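Local coordinates for protein pilin (Streptococcus pyogenes serotype M1, PDB 3GLE) that forms the backbone of the pilus, in which covalently joined pilin subunits stack into fibres needed for adhesion to host cells, aggregation and biofilm formation, at residues A[241-246]-A[272-277]; A[163-168]-A[283-288]. The protein carries 2 engineered substitutions. All blocks are in the same frame, centred on the assembly; numbering follows the deposited sequence. Where two conformers were deposited one is given.

Contact 1: A[241-246]-A[272-277]; sequences YVVTED and NSTEQE
T274 carries its OG1 between its own backbone N and carbonyl carbon (chi1 66°), where the hydroxyl faces the main chain of V243; Y241 turns its ring the same way (chi1 63°), laying it against the CB of E277. The hydroxyl of T274 takes the role of a strand carbonyl: V243 N donates to T274 OG1 at 3.1 Å, nearly straight at 173°, while T274 N donates back to V243 O. The same OG1 donates to E275 O. Threonine, able to accept and donate at once, suits this place, where the register slips by one residue. On one side Y241 and E277 form a hydrogen-bonded antiparallel pair; on the other there is a lone bridge between T244 and S273, with E245 N donating to N272 O at 2.8 Å. On the opposite side from the Y241 ring, hydroxyls form a chain of hydrogen bonds: T244 OG1 donates to S273 OG over 3.1 Å, and S273 OG donates to a lone pair of T274 O at 2.7 Å. Small hydroxyl residues suit this close approach of the two chains. Beyond T244, the CB of N272 rests 3.4 Å from E245 O. The Y241 ring receives E277 CB over one face, 3.8 Å from its centroid, a CH-pi contact between an aliphatic stem and an aromatic surface. E245 turns its carboxylate to K166; it promotes autocatalytic formation of the K166-N290 isopeptide bond. This is an antiparallel pairing at one edge of a four-stranded sheet, interrupted by a loop, within an isopeptide-bonded pilin domain.

Contact 2: A[163-168]-A[283-288]; sequences TVKKKV and DMTITF
The intramolecular isopeptide bond of this pilin domain, between K166 and N290, joins two neighbouring parallel strands, and segments 163-168 and 283-288 are the part of that pair leading up to it. Five backbone bonds lace them together, alternating in direction as in any parallel ladder: I286 N donates to T163 O at 2.8 Å, then K165 N to I286 O, also at 2.8 Å, and so on to K167 N and F288 O. V164, K166, I286 and F288 point to the buried face, where V164 CG1 meets F288 CE1 at 3.9 Å; branched and aromatic groups fill this interior. K166 leaves the backbone with CG anti to N, then bends at chi2 (71°), which draws its CD over to F288 O at 3.5 Å and leads NZ on to its covalent link with N290, beside the carboxylate of E245, to which it is also hydrogen-bonded. The other face carries T163, K165, T285 and T287, beta-branched threonines and a long lysine suited to a more exposed surface. There the K165 stem crosses T285, with CE 4.1 Å from T285 CG2. At the start of the ladder, water 1 donates to M284 O at 2.7 Å and lies 2.8 Å from T163 OG1, bridging the two strands.

In the fold
The centres of contacts 1 and 2 lie about 11 Å apart, and their apolar faces meet across the core of the domain. They meet directly at the cross-link: E245 OE1 of contact 1 is hydrogen-bonded to K166 NZ of contact 2 at 2.7 Å, while that nitrogen is covalently bound to N290. A second partner, T255, holds the other carboxylate oxygen, and F179 lies against K166. F288 packs between the two contacts: its CB lies 3.7 Å from E245 OE1, and its ring atom CE2 lies 3.3 Å from N272 O. Between them V243 touches V164 and F288; at the end away from the cross-link Y241 OH packs 3.4 Å from M284 CG.

Contact 1: A[241-246]-A[272-277]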
ATOM      1  N   TYR A 241      13.441   5.287  -8.632  1.00 21.75           N
ATOM      2  CA  TYR A 241      13.761   4.742  -9.967  1.00 20.88           C
ATOM      3  C   TYR A 241      14.559   5.721 -10.796  1.00 21.05           C
ATOM      4  O   TYR A 241      14.601   6.930 -10.473  1.00 20.05           O
ATOM      5  CB  TYR A 241      12.505   4.318 -10.722  1.00 20.71           C
ATOM      6  CG  TYR A 241      11.563   5.469 -11.003  1.00 22.50           C
ATOM      7  CD1 TYR A 241      11.677   6.214 -12.167  1.00 21.33           C
ATOM      8  CD2 TYR A 241      10.563   5.822 -10.082  1.00 22.68           C
ATOM      9  CE1 TYR A 241      10.832   7.282 -12.415  1.00 22.76           C
ATOM     10  CE2 TYR A 241       9.697   6.869 -10.334  1.00 22.61           C
ATOM     11  CZ  TYR A 241       9.848   7.612 -11.495  1.00 22.66           C
ATOM     12  OH  TYR A 241       9.008   8.667 -11.746  1.00 23.43           O
ATOM     13  N   VAL A 242      15.201   5.175 -11.842  1.00 20.53           N
ATOM     14  CA  VAL A 242      15.962   5.908 -12.844  1.00 20.39           C
ATOM     15  C   VAL A 242      15.552   5.389 -14.251  1.00 19.84           C
ATOM     16  O   VAL A 242      15.429   4.185 -14.468  1.00 19.10           O
ATOM     17  CB  VAL A 242      17.489   5.720 -12.653  1.00 21.01           C
ATOM     18  CG1 VAL A 242      18.285   6.547 -13.662  1.00 21.08           C
ATOM     19  CG2 VAL A 242      17.929   6.105 -11.212  1.00 22.80           C
ATOM     20  N   VAL A 243      15.288   6.315 -15.174  1.00 19.91           N
ATOM     21  CA  VAL A 243      15.086   5.991 -16.584  1.00 20.05           C
ATOM     22  C   VAL A 243      16.200   6.650 -17.394  1.00 20.60           C
ATOM     23  O   VAL A 243      16.458   7.823 -17.236  1.00 20.19           O
ATOM     24  CB  VAL A 243      13.751   6.519 -17.117  1.00 19.99           C
ATOM     25  CG1 VAL A 243      13.429   5.844 -18.455  1.00 17.30           C
ATOM     26  CG2 VAL A 243      12.606   6.279 -16.112  1.00 20.03           C
ATOM     27  N   THR A 244      16.855   5.886 -18.257  1.00 21.60           N
ATOM     28  CA  THR A 244      17.944   6.411 -19.085  1.00 22.69           C
ATOM     29  C   THR A 244      17.736   6.038 -20.540  1.00 22.35           C
ATOM     30  O   THR A 244      17.335   4.922 -20.836  1.00 23.01           O
ATOM     31  CB  THR A 244      19.287   5.842 -18.603  1.00 22.69           C
ATOM     32  OG1 THR A 244      19.506   6.249 -17.245  1.00 25.36           O
ATOM     33  CG2 THR A 244      20.427   6.371 -19.429  1.00 25.37           C
ATOM     34  N   GLU A 245      17.988   6.970 -21.451  1.00 22.08           N
ATOM     35  CA  GLU A 245      18.085   6.632 -22.875  1.00 21.21           C
ATOM     36  C   GLU A 245      19.569   6.530 -23.182  1.00 21.79           C
ATOM     37  O   GLU A 245      20.374   7.244 -22.590  1.00 20.55           O
ATOM     38  CB  GLU A 245      17.467   7.735 -23.738  1.00 21.02           C
ATOM     39  CG  GLU A 245      17.488   7.487 -25.246  1.00 19.54           C
ATOM     40  CD  GLU A 245      17.060   8.728 -26.051  1.00 19.85           C
ATOM     41  OE1 GLU A 245      15.858   9.063 -26.025  1.00 17.67           O
ATOM     42  OE2 GLU A 245      17.931   9.396 -26.689  1.00 18.98           O
ATOM     43  N   ASP A 246      19.923   5.639 -24.105  1.00 22.32           N
ATOM     44  CA  ASP A 246      21.272   5.581 -24.647  1.00 23.35           C
ATOM     45  C   ASP A 246      21.666   6.947 -25.207  1.00 23.41           C
ATOM     46  O   ASP A 246      20.824   7.730 -25.617  1.00 22.99           O
ATOM     47  CB  ASP A 246      21.381   4.490 -25.738  1.00 23.71           C
ATOM     48  CG  ASP A 246      21.605   3.085 -25.156  1.00 25.81           C
ATOM     49  OD1 ASP A 246      21.488   2.919 -23.923  1.00 28.33           O
ATOM     50  OD2 ASP A 246      21.883   2.145 -25.927  1.00 28.16           O
ATOM     51  N   ASN A 272      20.291  12.701 -21.180  1.00 23.75           N
ATOM     52  CA  ASN A 272      19.703  11.402 -21.500  1.00 24.39           C
ATOM     53  C   ASN A 272      19.201  10.586 -20.318  1.00 23.87           C
ATOM     54  O   ASN A 272      18.734   9.463 -20.506  1.00 23.79           O
ATOM     55  CB  ASN A 272      20.666  10.580 -22.361  1.00 25.16           C
ATOM     56  CG  ASN A 272      21.990  10.358 -21.679  1.00 28.35           C
ATOM     57  OD1 ASN A 272      22.078  10.390 -20.446  1.00 33.19           O
ATOM     58  ND2 ASN A 272      23.040  10.148 -22.469  1.00 31.73           N
ATOM     59  N   SER A 273      19.255  11.160 -19.118  1.00 23.44           N
ATOM     60  CA  SER A 273      18.784  10.467 -17.927  1.00 23.32           C
ATOM     61  C   SER A 273      17.936  11.335 -16.993  1.00 23.27           C
ATOM     62  O   SER A 273      18.158  12.537 -16.848  1.00 22.69           O
ATOM     63  CB  SER A 273      19.970   9.913 -17.134  1.00 24.10           C
ATOM     64  OG  SER A 273      19.505   9.095 -16.071  1.00 23.40           O
ATOM     65  N   THR A 274      16.968  10.702 -16.347  1.00 23.08           N
ATOM     66  CA  THR A 274      16.283  11.333 -15.237  1.00 23.49           C
ATOM     67  C   THR A 274      17.281  11.265 -14.096  1.00 24.60           C
ATOM     68  O   THR A 274      18.298  10.573 -14.184  1.00 24.90           O
ATOM     69  CB  THR A 274      14.998  10.561 -14.841  1.00 23.19           C
ATOM     70  OG1 THR A 274      15.341   9.266 -14.327  1.00 21.40           O
ATOM     71  CG2 THR A 274      14.106  10.372 -16.038  1.00 21.82           C
ATOM     72  N   GLU A 275      17.053  12.014 -13.039  1.00 25.58           N
ATOM     73  CA  GLU A 275      17.835  11.753 -11.850  0.50 26.40           C
ATOM     74  C   GLU A 275      17.057  10.683 -11.083  1.00 26.53           C
ATOM     75  O   GLU A 275      16.094  10.105 -11.622  1.00 25.78           O
ATOM     76  CB  GLU A 275      18.108  13.038 -11.057  0.50 26.83           C
ATOM     77  CG  GLU A 275      19.054  14.016 -11.786  0.50 27.95           C
ATOM     78  CD  GLU A 275      20.469  13.456 -11.981  0.50 30.83           C
ATOM     79  OE1 GLU A 275      20.984  12.793 -11.047  0.50 32.00           O
ATOM     80  OE2 GLU A 275      21.071  13.688 -13.060  0.50 30.27           O
ATOM     81  N   GLN A 276      17.482  10.374  -9.874  1.00 26.72           N
ATOM     82  CA  GLN A 276      16.735   9.424  -9.080  1.00 27.36           C
ATOM     83  C   GLN A 276      15.421  10.094  -8.671  1.00 26.84           C
ATOM     84  O   GLN A 276      15.430  11.151  -8.028  1.00 27.57           O
ATOM     85  CB  GLN A 276      17.543   9.002  -7.870  1.00 27.67           C
ATOM     86  CG  GLN A 276      16.910   7.903  -7.045  1.00 31.84           C
ATOM     87  CD  GLN A 276      17.905   7.296  -6.079  1.00 35.04           C
ATOM     88  OE1 GLN A 276      19.044   7.734  -6.006  1.00 40.50           O
ATOM     89  NE2 GLN A 276      17.489   6.289  -5.347  1.00 36.38           N
ATOM     90  N   GLU A 277      14.312   9.492  -9.098  1.00 25.24           N
ATOM     91  CA  GLU A 277      12.980   9.964  -8.799  1.00 24.99           C
ATOM     92  C   GLU A 277      12.375   9.025  -7.772  1.00 24.40           C
ATOM     93  O   GLU A 277      12.711   7.852  -7.742  1.00 23.87           O
ATOM     94  CB  GLU A 277      12.113   9.897 -10.072  1.00 25.53           C
ATOM     95  CG  GLU A 277      12.457  10.915 -11.147  1.00 26.96           C
ATOM     96  CD  GLU A 277      12.218  12.333 -10.682  1.00 29.86           C
ATOM     97  OE1 GLU A 277      11.217  12.552  -9.956  1.00 31.13           O
ATOM     98  OE2 GLU A 277      13.045  13.216 -11.015  1.00 30.93           O
TER

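Contact 2: A[163-168]-A[283-288]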
ATOM      1  N   THR A 163       4.594   6.378 -17.119  1.00 19.80           N
ATOM      2  CA  THR A 163       4.605   6.295 -18.577  1.00 19.21           C
ATOM      3  C   THR A 163       5.905   6.908 -19.098  1.00 19.90           C
ATOM      4  O   THR A 163       6.320   8.006 -18.655  1.00 19.38           O
ATOM      5  CB  THR A 163       3.406   7.018 -19.148  1.00 19.24           C
ATOM      6  OG1 THR A 163       2.214   6.416 -18.631  1.00 19.90           O
ATOM      7  CG2 THR A 163       3.370   6.958 -20.690  1.00 18.51           C
ATOM      8  N   VAL A 164       6.583   6.184 -19.995  1.00 19.32           N
ATOM      9  CA  VAL A 164       7.760   6.736 -20.649  1.00 18.54           C
ATOM     10  C   VAL A 164       7.468   6.849 -22.149  1.00 19.16           C
ATOM     11  O   VAL A 164       7.097   5.845 -22.795  1.00 18.81           O
ATOM     12  CB  VAL A 164       9.030   5.882 -20.353  1.00 18.76           C
ATOM     13  CG1 VAL A 164      10.246   6.443 -21.103  1.00 18.75           C
ATOM     14  CG2 VAL A 164       9.299   5.828 -18.836  1.00 17.50           C
ATOM     15  N   LYS A 165       7.615   8.064 -22.688  1.00 19.10           N
ATOM     16  CA  LYS A 165       7.311   8.360 -24.110  1.00 19.64           C
ATOM     17  C   LYS A 165       8.524   8.861 -24.871  1.00 18.93           C
ATOM     18  O   LYS A 165       9.422   9.502 -24.311  1.00 19.13           O
ATOM     19  CB  LYS A 165       6.228   9.431 -24.254  1.00 19.34           C
ATOM     20  CG  LYS A 165       4.963   9.168 -23.482  1.00 23.27           C
ATOM     21  CD  LYS A 165       3.796  10.061 -23.971  1.00 26.98           C
ATOM     22  CE  LYS A 165       2.533   9.754 -23.143  1.00 28.18           C
ATOM     23  NZ  LYS A 165       1.328  10.504 -23.591  1.00 31.23           N
ATOM     24  N   LYS A 166       8.533   8.567 -26.160  1.00 18.60           N
ATOM     25  CA  LYS A 166       9.576   9.028 -27.040  1.00 18.03           C
ATOM     26  C   LYS A 166       8.992   9.988 -28.029  1.00 18.20           C
ATOM     27  O   LYS A 166       7.999   9.673 -28.702  1.00 18.62           O
ATOM     28  CB  LYS A 166      10.204   7.890 -27.832  1.00 18.41           C
ATOM     29  CG  LYS A 166      11.233   8.444 -28.871  1.00 16.59           C
ATOM     30  CD  LYS A 166      12.447   8.936 -28.087  1.00 19.12           C
ATOM     31  CE  LYS A 166      13.260   9.910 -28.874  1.00 18.89           C
ATOM     32  NZ  LYS A 166      14.879  10.353 -28.221  1.00 18.09           N
ATOM     33  N   LYS A 167       9.629  11.143 -28.134  1.00 18.24           N
ATOM     34  CA  LYS A 167       9.212  12.165 -29.063  1.00 19.20           C
ATOM     35  C   LYS A 167      10.418  12.506 -29.943  1.00 19.02           C
ATOM     36  O   LYS A 167      11.490  12.860 -29.424  1.00 18.66           O
ATOM     37  CB  LYS A 167       8.728  13.398 -28.278  1.00 19.41           C
ATOM     38  CG  LYS A 167       8.483  14.660 -29.099  1.00 22.78           C
ATOM     39  CD  LYS A 167       7.386  14.498 -30.132  1.00 27.75           C
ATOM     40  CE  LYS A 167       6.856  15.882 -30.586  1.00 32.18           C
ATOM     41  NZ  LYS A 167       5.765  15.796 -31.641  1.00 31.80           N
ATOM     42  N   VAL A 168      10.254  12.374 -31.259  1.00 18.25           N
ATOM     43  CA  VAL A 168      11.317  12.781 -32.202  1.00 17.92           C
ATOM     44  C   VAL A 168      10.976  14.126 -32.853  1.00 17.93           C
ATOM     45  O   VAL A 168       9.858  14.338 -33.302  1.00 17.66           O
ATOM     46  CB  VAL A 168      11.574  11.678 -33.255  1.00 17.39           C
ATOM     47  CG1 VAL A 168      12.560  12.183 -34.358  1.00 17.19           C
ATOM     48  CG2 VAL A 168      12.134  10.423 -32.557  1.00 16.82           C
ATOM     49  N   ASP A 283       0.277   9.950 -11.012  1.00 22.72           N
ATOM     50  CA  ASP A 283       0.762   9.323 -12.239  1.00 22.42           C
ATOM     51  C   ASP A 283       1.913  10.161 -12.828  1.00 21.45           C
ATOM     52  O   ASP A 283       1.831  11.372 -12.917  1.00 22.19           O
ATOM     53  CB  ASP A 283      -0.378   9.169 -13.262  1.00 23.22           C
ATOM     54  CG  ASP A 283      -1.466   8.186 -12.801  1.00 26.42           C
ATOM     55  OD1 ASP A 283      -1.123   7.090 -12.318  1.00 30.66           O
ATOM     56  OD2 ASP A 283      -2.661   8.505 -12.907  1.00 27.95           O
ATOM     57  N   MET A 284       2.983   9.502 -13.234  1.00 20.60           N
ATOM     58  CA  MET A 284       4.141  10.179 -13.776  1.00 20.09           C
ATOM     59  C   MET A 284       4.242   9.913 -15.272  1.00 19.56           C
ATOM     60  O   MET A 284       4.056   8.769 -15.713  1.00 18.51           O
ATOM     61  CB  MET A 284       5.412   9.683 -13.066  1.00 20.36           C
ATOM     62  CG  MET A 284       6.680  10.203 -13.678  1.00 21.23           C
ATOM     63  SD  MET A 284       6.852  11.989 -13.521  1.00 24.40           S
ATOM     64  CE  MET A 284       7.201  12.202 -11.763  1.00 20.66           C
ATOM     65  N   THR A 285       4.519  10.986 -16.030  1.00 18.89           N
ATOM     66  CA  THR A 285       4.889  10.895 -17.445  1.00 18.98           C
ATOM     67  C   THR A 285       6.253  11.512 -17.697  1.00 18.58           C
ATOM     68  O   THR A 285       6.482  12.696 -17.410  1.00 18.07           O
ATOM     69  CB  THR A 285       3.854  11.560 -18.386  1.00 18.56           C
ATOM     70  OG1 THR A 285       2.604  10.888 -18.240  1.00 22.26           O
ATOM     71  CG2 THR A 285       4.278  11.427 -19.836  1.00 19.90           C
ATOM     72  N   ILE A 286       7.128  10.698 -18.281  1.00 17.47           N
ATOM     73  CA  ILE A 286       8.458  11.087 -18.619  1.00 17.88           C
ATOM     74  C   ILE A 286       8.611  11.004 -20.149  1.00 17.78           C
ATOM     75  O   ILE A 286       8.413   9.939 -20.752  1.00 17.80           O
ATOM     76  CB  ILE A 286       9.462  10.178 -17.884  1.00 18.27           C
ATOM     77  CG1 ILE A 286       9.332  10.410 -16.368  1.00 18.24           C
ATOM     78  CG2 ILE A 286      10.880  10.451 -18.346  1.00 18.89           C
ATOM     79  CD1 ILE A 286      10.236   9.616 -15.532  1.00 14.50           C
ATOM     80  N   THR A 287       8.929  12.136 -20.768  1.00 16.33           N
ATOM     81  CA  THR A 287       9.036  12.204 -22.221  1.00 16.89           C
ATOM     82  C   THR A 287      10.471  12.551 -22.601  1.00 16.30           C
ATOM     83  O   THR A 287      10.976  13.599 -22.209  1.00 16.63           O
ATOM     84  CB  THR A 287       8.083  13.260 -22.822  1.00 16.98           C
ATOM     85  OG1 THR A 287       6.740  13.002 -22.399  1.00 18.92           O
ATOM     86  CG2 THR A 287       8.135  13.263 -24.362  1.00 16.93           C
ATOM     87  N   PHE A 288      11.109  11.670 -23.360  1.00 15.94           N
ATOM     88  CA  PHE A 288      12.423  11.944 -23.949  1.00 16.78           C
ATOM     89  C   PHE A 288      12.248  12.508 -25.375  1.00 17.10           C
ATOM     90  O   PHE A 288      11.745  11.801 -26.261  1.00 16.85           O
ATOM     91  CB  PHE A 288      13.271  10.661 -24.006  1.00 15.85           C
ATOM     92  CG  PHE A 288      13.717  10.130 -22.646  1.00 16.16           C
ATOM     93  CD1 PHE A 288      12.840   9.450 -21.822  1.00 16.11           C
ATOM     94  CD2 PHE A 288      15.033  10.268 -22.239  1.00 16.63           C
ATOM     95  CE1 PHE A 288      13.242   8.949 -20.598  1.00 17.01           C
ATOM     96  CE2 PHE A 288      15.449   9.778 -21.005  1.00 19.60           C
ATOM     97  CZ  PHE A 288      14.546   9.111 -20.182  1.00 16.94           C
TER
HETATM   98  O   HOH W   1       1.673   7.447 -16.076  1.00 20.12           O